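Local coordinates for protein siroheme decarboxylase (Hydrogenobacter thermophilus, PDB 4CH7) that catalyses the decarboxylation of siroheme to 12,18-didecarboxysiroheme with release of two CO2, a step in heme d1 biosynthesis, at residues P89-N94 against F105-P110; E115-V120 against V134-R139; L62-A67 against K318-E323. One frame throughout, in Å; residues are numbered along the deposited sequence. Where two conformers were deposited one is given.

Interaction 1: P89-N94 against F105-P110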
# COMPACT_ATOMS: atom_id res chain seq x y z
N PRO A 89 -3.54 11.71 -7.71
CA PRO A 89 -2.26 11.00 -7.67
C PRO A 89 -2.05 10.31 -6.32
O PRO A 89 -1.20 9.43 -6.22
CB PRO A 89 -1.22 12.12 -7.84
CG PRO A 89 -1.98 13.26 -8.48
CD PRO A 89 -3.35 13.17 -7.88
N GLY A 90 -2.82 10.71 -5.31
CA GLY A 90 -2.71 10.11 -3.99
C GLY A 90 -3.63 8.93 -3.77
O GLY A 90 -3.58 8.29 -2.71
N VAL A 91 -4.48 8.64 -4.75
CA VAL A 91 -5.37 7.49 -4.68
C VAL A 91 -4.70 6.26 -5.30
O VAL A 91 -4.40 6.25 -6.49
CB VAL A 91 -6.72 7.76 -5.37
CG1 VAL A 91 -7.56 6.49 -5.40
CG2 VAL A 91 -7.46 8.87 -4.65
N SER A 92 -4.47 5.23 -4.48
CA SER A 92 -3.78 4.03 -4.94
C SER A 92 -4.75 2.98 -5.48
O SER A 92 -4.63 2.53 -6.62
CB SER A 92 -2.95 3.43 -3.79
OG SER A 92 -3.77 3.11 -2.68
N HIS A 93 -5.71 2.60 -4.65
CA HIS A 93 -6.74 1.66 -5.07
C HIS A 93 -8.09 2.36 -5.07
O HIS A 93 -8.35 3.21 -4.22
CB HIS A 93 -6.79 0.46 -4.12
CG HIS A 93 -5.45 -0.18 -3.90
ND1 HIS A 93 -4.92 -1.11 -4.76
CD2 HIS A 93 -4.54 -0.01 -2.91
CE1 HIS A 93 -3.74 -1.49 -4.31
NE2 HIS A 93 -3.48 -0.84 -3.20
N ASN A 94 -8.94 2.01 -6.03
CA ASN A 94 -10.32 2.51 -6.05
C ASN A 94 -11.26 1.40 -6.46
O ASN A 94 -11.05 0.73 -7.48
CB ASN A 94 -10.46 3.71 -6.99
CG ASN A 94 -11.83 4.37 -6.90
OD1 ASN A 94 -12.58 4.14 -5.96
ND2 ASN A 94 -12.15 5.21 -7.88
N PHE A 105 -11.93 3.97 -1.79
CA PHE A 105 -10.58 4.16 -2.28
C PHE A 105 -9.58 4.44 -1.17
O PHE A 105 -9.94 4.90 -0.08
CB PHE A 105 -10.52 5.23 -3.37
CG PHE A 105 -10.98 6.59 -2.93
CD1 PHE A 105 -12.32 6.93 -2.96
CD2 PHE A 105 -10.06 7.54 -2.51
CE1 PHE A 105 -12.75 8.18 -2.56
CE2 PHE A 105 -10.47 8.80 -2.11
CZ PHE A 105 -11.82 9.12 -2.14
N THR A 106 -8.32 4.13 -1.44
CA THR A 106 -7.24 4.43 -0.51
C THR A 106 -6.60 5.74 -0.91
O THR A 106 -6.14 5.90 -2.04
CB THR A 106 -6.18 3.31 -0.50
OG1 THR A 106 -6.77 2.09 -0.03
CG2 THR A 106 -5.02 3.69 0.41
N LEU A 107 -6.59 6.70 0.02
CA LEU A 107 -5.99 8.00 -0.25
C LEU A 107 -4.75 8.21 0.60
O LEU A 107 -4.77 7.96 1.80
CB LEU A 107 -7.00 9.12 0.03
CG LEU A 107 -6.47 10.55 -0.06
CD1 LEU A 107 -5.96 10.84 -1.46
CD2 LEU A 107 -7.55 11.55 0.33
N ALA A 108 -3.67 8.65 -0.04
CA ALA A 108 -2.46 9.02 0.68
C ALA A 108 -2.11 10.46 0.35
O ALA A 108 -2.03 10.84 -0.82
CB ALA A 108 -1.31 8.10 0.29
N VAL A 109 -1.90 11.28 1.38
CA VAL A 109 -1.63 12.70 1.19
C VAL A 109 -0.23 13.06 1.70
O VAL A 109 0.11 12.74 2.84
CB VAL A 109 -2.69 13.57 1.89
CG1 VAL A 109 -2.30 15.04 1.82
CG2 VAL A 109 -4.06 13.35 1.27
N PRO A 110 0.58 13.71 0.85
CA PRO A 110 1.91 14.19 1.27
C PRO A 110 1.79 15.23 2.37
O PRO A 110 0.77 15.90 2.45
CB PRO A 110 2.46 14.83 -0.01
CG PRO A 110 1.25 15.16 -0.84
CD PRO A 110 0.28 14.05 -0.55

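Interaction 2: E115-V120 against V134-R139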
# COMPACT_ATOMS: atom_id res chain seq x y z
N GLU A 115 -4.38 18.85 5.02
CA GLU A 115 -4.74 17.71 5.85
C GLU A 115 -5.63 16.80 5.02
O GLU A 115 -6.37 17.26 4.15
CB GLU A 115 -5.47 18.17 7.11
CG GLU A 115 -4.61 19.03 8.02
CD GLU A 115 -5.40 19.65 9.16
OE1 GLU A 115 -6.29 18.96 9.71
OE2 GLU A 115 -5.13 20.82 9.50
N LEU A 116 -5.55 15.50 5.29
CA LEU A 116 -6.31 14.50 4.55
C LEU A 116 -7.81 14.80 4.59
O LEU A 116 -8.50 14.69 3.58
CB LEU A 116 -6.02 13.10 5.11
CG LEU A 116 -6.68 11.91 4.42
CD1 LEU A 116 -5.68 10.77 4.25
CD2 LEU A 116 -7.88 11.44 5.20
N GLU A 117 -8.31 15.17 5.77
CA GLU A 117 -9.72 15.51 5.97
C GLU A 117 -10.19 16.67 5.10
O GLU A 117 -11.34 16.70 4.67
CB GLU A 117 -9.99 15.82 7.44
CG GLU A 117 -10.28 14.61 8.30
CD GLU A 117 -9.03 13.80 8.64
OE1 GLU A 117 -7.92 14.21 8.26
OE2 GLU A 117 -9.18 12.76 9.30
N ASP A 118 -9.30 17.63 4.86
CA ASP A 118 -9.62 18.76 4.00
C ASP A 118 -9.70 18.31 2.55
O ASP A 118 -10.62 18.68 1.82
CB ASP A 118 -8.57 19.87 4.15
CG ASP A 118 -8.62 20.55 5.51
OD1 ASP A 118 -9.74 20.87 5.98
OD2 ASP A 118 -7.55 20.76 6.11
N VAL A 119 -8.72 17.51 2.14
CA VAL A 119 -8.66 16.95 0.79
C VAL A 119 -9.95 16.23 0.41
O VAL A 119 -10.51 16.47 -0.67
CB VAL A 119 -7.46 15.99 0.63
CG1 VAL A 119 -7.48 15.32 -0.73
CG2 VAL A 119 -6.15 16.74 0.82
N VAL A 120 -10.44 15.36 1.29
CA VAL A 120 -11.65 14.59 1.01
C VAL A 120 -12.90 15.46 1.04
O VAL A 120 -13.86 15.21 0.31
CB VAL A 120 -11.81 13.39 1.98
CG1 VAL A 120 -10.55 12.54 1.98
CG2 VAL A 120 -12.12 13.85 3.39
N VAL A 134 -13.98 8.44 6.57
CA VAL A 134 -12.54 8.59 6.61
C VAL A 134 -11.98 7.64 7.66
O VAL A 134 -11.97 7.93 8.86
CB VAL A 134 -12.13 10.05 6.91
CG1 VAL A 134 -10.62 10.15 7.09
CG2 VAL A 134 -12.59 10.97 5.79
N LEU A 135 -11.52 6.47 7.19
CA LEU A 135 -11.09 5.40 8.08
C LEU A 135 -9.58 5.17 7.99
O LEU A 135 -9.06 4.92 6.90
CB LEU A 135 -11.83 4.10 7.76
CG LEU A 135 -13.35 4.22 7.58
CD1 LEU A 135 -13.96 2.88 7.22
CD2 LEU A 135 -13.99 4.79 8.82
N ARG A 136 -8.90 5.26 9.12
CA ARG A 136 -7.47 4.96 9.16
C ARG A 136 -7.23 3.57 9.71
O ARG A 136 -7.47 3.30 10.89
CB ARG A 136 -6.72 6.01 9.98
CG ARG A 136 -6.55 7.33 9.24
CD ARG A 136 -5.82 8.36 10.07
NE ARG A 136 -5.62 9.60 9.32
CZ ARG A 136 -6.54 10.54 9.17
NH1 ARG A 136 -7.74 10.39 9.72
NH2 ARG A 136 -6.28 11.63 8.47
N VAL A 137 -6.75 2.68 8.85
CA VAL A 137 -6.53 1.29 9.21
C VAL A 137 -5.04 1.00 9.38
O VAL A 137 -4.19 1.70 8.83
CB VAL A 137 -7.13 0.33 8.17
CG1 VAL A 137 -8.62 0.55 8.05
CG2 VAL A 137 -6.46 0.53 6.82
N VAL A 138 -4.73 -0.03 10.16
CA VAL A 138 -3.36 -0.49 10.34
C VAL A 138 -3.31 -1.96 9.94
O VAL A 138 -4.15 -2.75 10.36
CB VAL A 138 -2.91 -0.37 11.80
CG1 VAL A 138 -1.40 -0.46 11.89
CG2 VAL A 138 -3.41 0.93 12.40
N ARG A 139 -2.33 -2.33 9.12
CA ARG A 139 -2.20 -3.71 8.67
C ARG A 139 -1.90 -4.63 9.84
O ARG A 139 -1.04 -4.33 10.67
CB ARG A 139 -1.09 -3.83 7.62
CG ARG A 139 -1.44 -4.70 6.42
CD ARG A 139 -0.75 -6.05 6.46
NE ARG A 139 -0.32 -6.45 5.12
CZ ARG A 139 0.93 -6.35 4.68
NH1 ARG A 139 1.88 -5.89 5.47
NH2 ARG A 139 1.22 -6.73 3.44

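Interaction 3: L62-A67 against K318-E323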
# COMPACT_ATOMS: atom_id res chain seq x y z
N LEU A 62 7.26 8.54 6.24
CA LEU A 62 7.60 9.52 5.22
C LEU A 62 6.89 10.84 5.53
O LEU A 62 7.31 11.90 5.07
CB LEU A 62 7.18 9.03 3.83
CG LEU A 62 7.94 7.85 3.23
CD1 LEU A 62 7.34 7.42 1.90
CD2 LEU A 62 9.41 8.19 3.07
N GLY A 63 5.83 10.76 6.33
CA GLY A 63 5.04 11.93 6.65
C GLY A 63 3.73 11.94 5.90
O GLY A 63 2.98 12.91 5.94
N TYR A 64 3.46 10.84 5.19
CA TYR A 64 2.21 10.70 4.48
C TYR A 64 1.09 10.27 5.41
O TYR A 64 1.22 9.29 6.15
CB TYR A 64 2.34 9.69 3.33
CG TYR A 64 2.76 10.30 2.01
CD1 TYR A 64 4.07 10.72 1.80
CD2 TYR A 64 1.86 10.45 0.98
CE1 TYR A 64 4.46 11.27 0.60
CE2 TYR A 64 2.24 11.00 -0.23
CZ TYR A 64 3.54 11.41 -0.41
OH TYR A 64 3.93 11.97 -1.61
N ASP A 65 -0.01 11.03 5.39
CA ASP A 65 -1.22 10.58 6.06
C ASP A 65 -2.04 9.81 5.03
O ASP A 65 -2.38 10.34 3.97
CB ASP A 65 -2.03 11.76 6.60
CG ASP A 65 -3.08 11.34 7.61
OD1 ASP A 65 -3.27 10.12 7.80
OD2 ASP A 65 -3.71 12.23 8.22
N SER A 66 -2.34 8.56 5.34
CA SER A 66 -3.13 7.72 4.45
C SER A 66 -4.35 7.16 5.16
O SER A 66 -4.29 6.82 6.35
CB SER A 66 -2.28 6.60 3.85
OG SER A 66 -1.71 5.79 4.86
N ALA A 67 -5.46 7.06 4.44
CA ALA A 67 -6.70 6.55 5.02
C ALA A 67 -7.53 5.82 3.98
O ALA A 67 -7.32 5.98 2.77
CB ALA A 67 -7.51 7.68 5.62
N LYS A 318 3.65 7.30 -6.39
CA LYS A 318 5.03 7.74 -6.33
C LYS A 318 5.09 8.82 -5.26
O LYS A 318 4.29 9.75 -5.26
CB LYS A 318 5.48 8.31 -7.68
CG LYS A 318 5.18 7.40 -8.86
CD LYS A 318 5.78 6.02 -8.68
CE LYS A 318 7.29 6.04 -8.79
NZ LYS A 318 7.87 4.67 -8.75
N TYR A 319 6.03 8.67 -4.33
CA TYR A 319 6.14 9.63 -3.24
C TYR A 319 6.85 10.90 -3.68
O TYR A 319 7.76 10.86 -4.50
CB TYR A 319 6.88 9.00 -2.05
CG TYR A 319 6.16 7.82 -1.43
CD1 TYR A 319 5.04 8.00 -0.64
CD2 TYR A 319 6.62 6.53 -1.64
CE1 TYR A 319 4.38 6.92 -0.07
CE2 TYR A 319 5.97 5.44 -1.07
CZ TYR A 319 4.85 5.65 -0.29
OH TYR A 319 4.20 4.57 0.27
N PHE A 320 6.39 12.03 -3.15
CA PHE A 320 7.06 13.32 -3.34
C PHE A 320 7.18 13.76 -4.79
O PHE A 320 8.13 14.45 -5.17
CB PHE A 320 8.43 13.30 -2.66
CG PHE A 320 8.36 13.00 -1.19
CD1 PHE A 320 7.46 13.67 -0.37
CD2 PHE A 320 9.19 12.04 -0.62
CE1 PHE A 320 7.39 13.41 0.99
CE2 PHE A 320 9.13 11.77 0.74
CZ PHE A 320 8.23 12.45 1.54
N SER A 321 6.22 13.34 -5.61
CA SER A 321 6.10 13.89 -6.96
C SER A 321 5.31 15.19 -6.86
O SER A 321 4.58 15.40 -5.89
CB SER A 321 5.39 12.91 -7.89
OG SER A 321 4.09 12.61 -7.43
N GLU A 322 5.49 16.08 -7.83
CA GLU A 322 4.85 17.39 -7.80
C GLU A 322 3.40 17.32 -8.28
O GLU A 322 2.66 18.29 -8.16
CB GLU A 322 5.63 18.37 -8.66
CG GLU A 322 7.07 18.56 -8.25
CD GLU A 322 7.93 19.12 -9.36
OE1 GLU A 322 7.50 19.04 -10.53
OE2 GLU A 322 9.03 19.63 -9.07
N GLU A 323 3.02 16.16 -8.80
CA GLU A 323 1.73 16.02 -9.47
C GLU A 323 0.50 16.01 -8.54
O GLU A 323 -0.61 16.29 -8.99
CB GLU A 323 1.72 14.79 -10.39
CG GLU A 323 1.91 13.46 -9.69
CD GLU A 323 1.89 12.29 -10.65
OE1 GLU A 323 1.52 12.49 -11.83
OE2 GLU A 323 2.24 11.17 -10.22

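Interaction 1: P89-N94 against F105-P110
V91 and F105 meet through methyl and ring on one face of an antiparallel hairpin, while three backbone hydrogen bonds join strands 91-97 and 103-109 beneath them. A108 N gives the shortest, 2.7 Å to G90 O; S92 N binds T106 O at 3.0 Å, and T106 N returns a bond to H93 O at 2.9 Å. S92 and H93 both stand against the single residue T106, so this is a beta bulge, lying between the non-hydrogen-bonded pairs V91-L107 and N94-F105. C-H groups supplement the ladder: V91 CA approaches T106 O at 3.2 Å. Glycine suits position 90, since a CB there would collide with A108 O.

The apolar contacts gather on the V91 face. V91 holds CG1 anti to its N (chi1 174°), which directs CG2 to F105 CD2 at 3.6 Å and, less closely, to L107 CD1; the two side chains of V91 and F105 cross at about a right angle. With an alanine here both methyls go, which would probably leave a gap beside the F105 ring and weaken the packing on V85 of helix 75-87. N94 leans its OD1 on F105 CB, 3.5 Å away, with the amide steeply turned against the ring (79°), while its ND2 is hydrogen-bonded to N86 of that helix.

Polar groups collect around the bulge. S92 OG lies 3.3 Å from T106 CB, and T106 OG1 comes near the edge of the H93 imidazole without bonding to it.

Chemically, then, the hairpin has two characters: a greasy face of V91, F105 and L107 buried under helices 75-87 and 116-126, and a more polar bulge that carries H93, the inferred active-site residue.

Interaction 2: E115-V120 against V134-R139
L116 and V134 form the close-packed half of this contact, the leucine methyl CD2 resting 3.6 Å from V134 CG1 as the two side chains slide past each other in opposite directions. Holding CG anti to the backbone N (chi1 -177°), L116 reaches from the first turn of helix 116-126 to the strand. One turn on, V120 also points toward V134, its CG2 near V134 CG2, although V120 has two conformers and this touch is the less certain. Branched aliphatic residues suit the place: their short, forked chains fill the angle between a helix and a strand.

The outer rim is ionic instead. R136, extended from CG to NE, presents its guanidinium end-on to the carboxylate of E117, whose chain bends at chi2 (76°) to bring it round. NH1 binds OE2 at 2.8 Å and NH2 binds OE1 at 3.1 Å, both from the syn side, with a weak third bond from NH2 to OE2. Carboxylate and guanidinium are nearly coplanar, 13° apart, the geometry of a two-pronged salt bridge, and this limits rotation of both groups. L116 CD2 lies 3.6 Å from R136 NH2, tucking the inner side of the ion pair against the hydrocarbon. NH2 is claimed by D65 as well; R136 is thus shared by two carboxylates, and its charge probably helps keep both E117 and D65 ionised. E117 and R136 remain partly exposed, whereas L116 and V120 are buried.

The contact pins the start of helix 116-126 to strand 132-139 within the AsnC-like domain. Strand 65-71 fills in behind: L116 and R136 both touch A67, and V120 and V134 both touch I69. V119 and V120 also touch L107 of strand 103-109, so one helix turn spans three strands.

Interaction 3: L62-A67 against K318-E323
Y64 reaches across to Y319 and F320, its CB already pointing toward the loop 318-323. Along the ring, CG and CD1 begin to pass under Y319, whose CD1 stands over this face, offset toward the rim; at CE1 the gap falls to 3.5 Å. This is an edge-to-face pair, Y319 giving the edge, with planes at 78°. CE1 also meets F320 CE1 at 3.6 Å, that ring lying oblique to its own. Next, CZ lies 3.7 Å from Y319 CD1. At the tip, OH accepts a hydrogen bond from F320 N, 2.9 Å long and practically straight (178°), so a tyrosine offers a flat apolar surface for Y319 and a hydroxyl that accepts from a loop amide. The edge of F320 comes near L62 O in turn.

L62 covers a face of the Y319 ring: its CD1 sits over the centre, 3.4 Å from the centroid, a CH-pi contact.

V176 of helix 170-179 touches L62, Y319 and F320, bringing in the second helix-turn-helix domain. The whole is an aromatic cluster, Y64, Y319 and F320, joining the entry to strand 65-71 of the first AsnC-like domain to the linker before the C-terminal helix 323-335.

Following the chain, residues 62-67 come first but wait for their partner until 318-323, so interaction 3 closes a loop of some 250 residues. Within it, interaction 1 closes the short hairpin between 89-94 and 105-110, and interaction 2 then closes the helix-to-strand excursion from 115-120 to 134-139. These two lie in series, both nested inside interaction 3, and none cross. Strand 65-71 links them all, lying between strands 103-109 and 132-139 in the sheet, while helix 116-126 bridges interactions 1 and 2. Together they tie the first AsnC-like domain to itself and to the chain's C-terminal end.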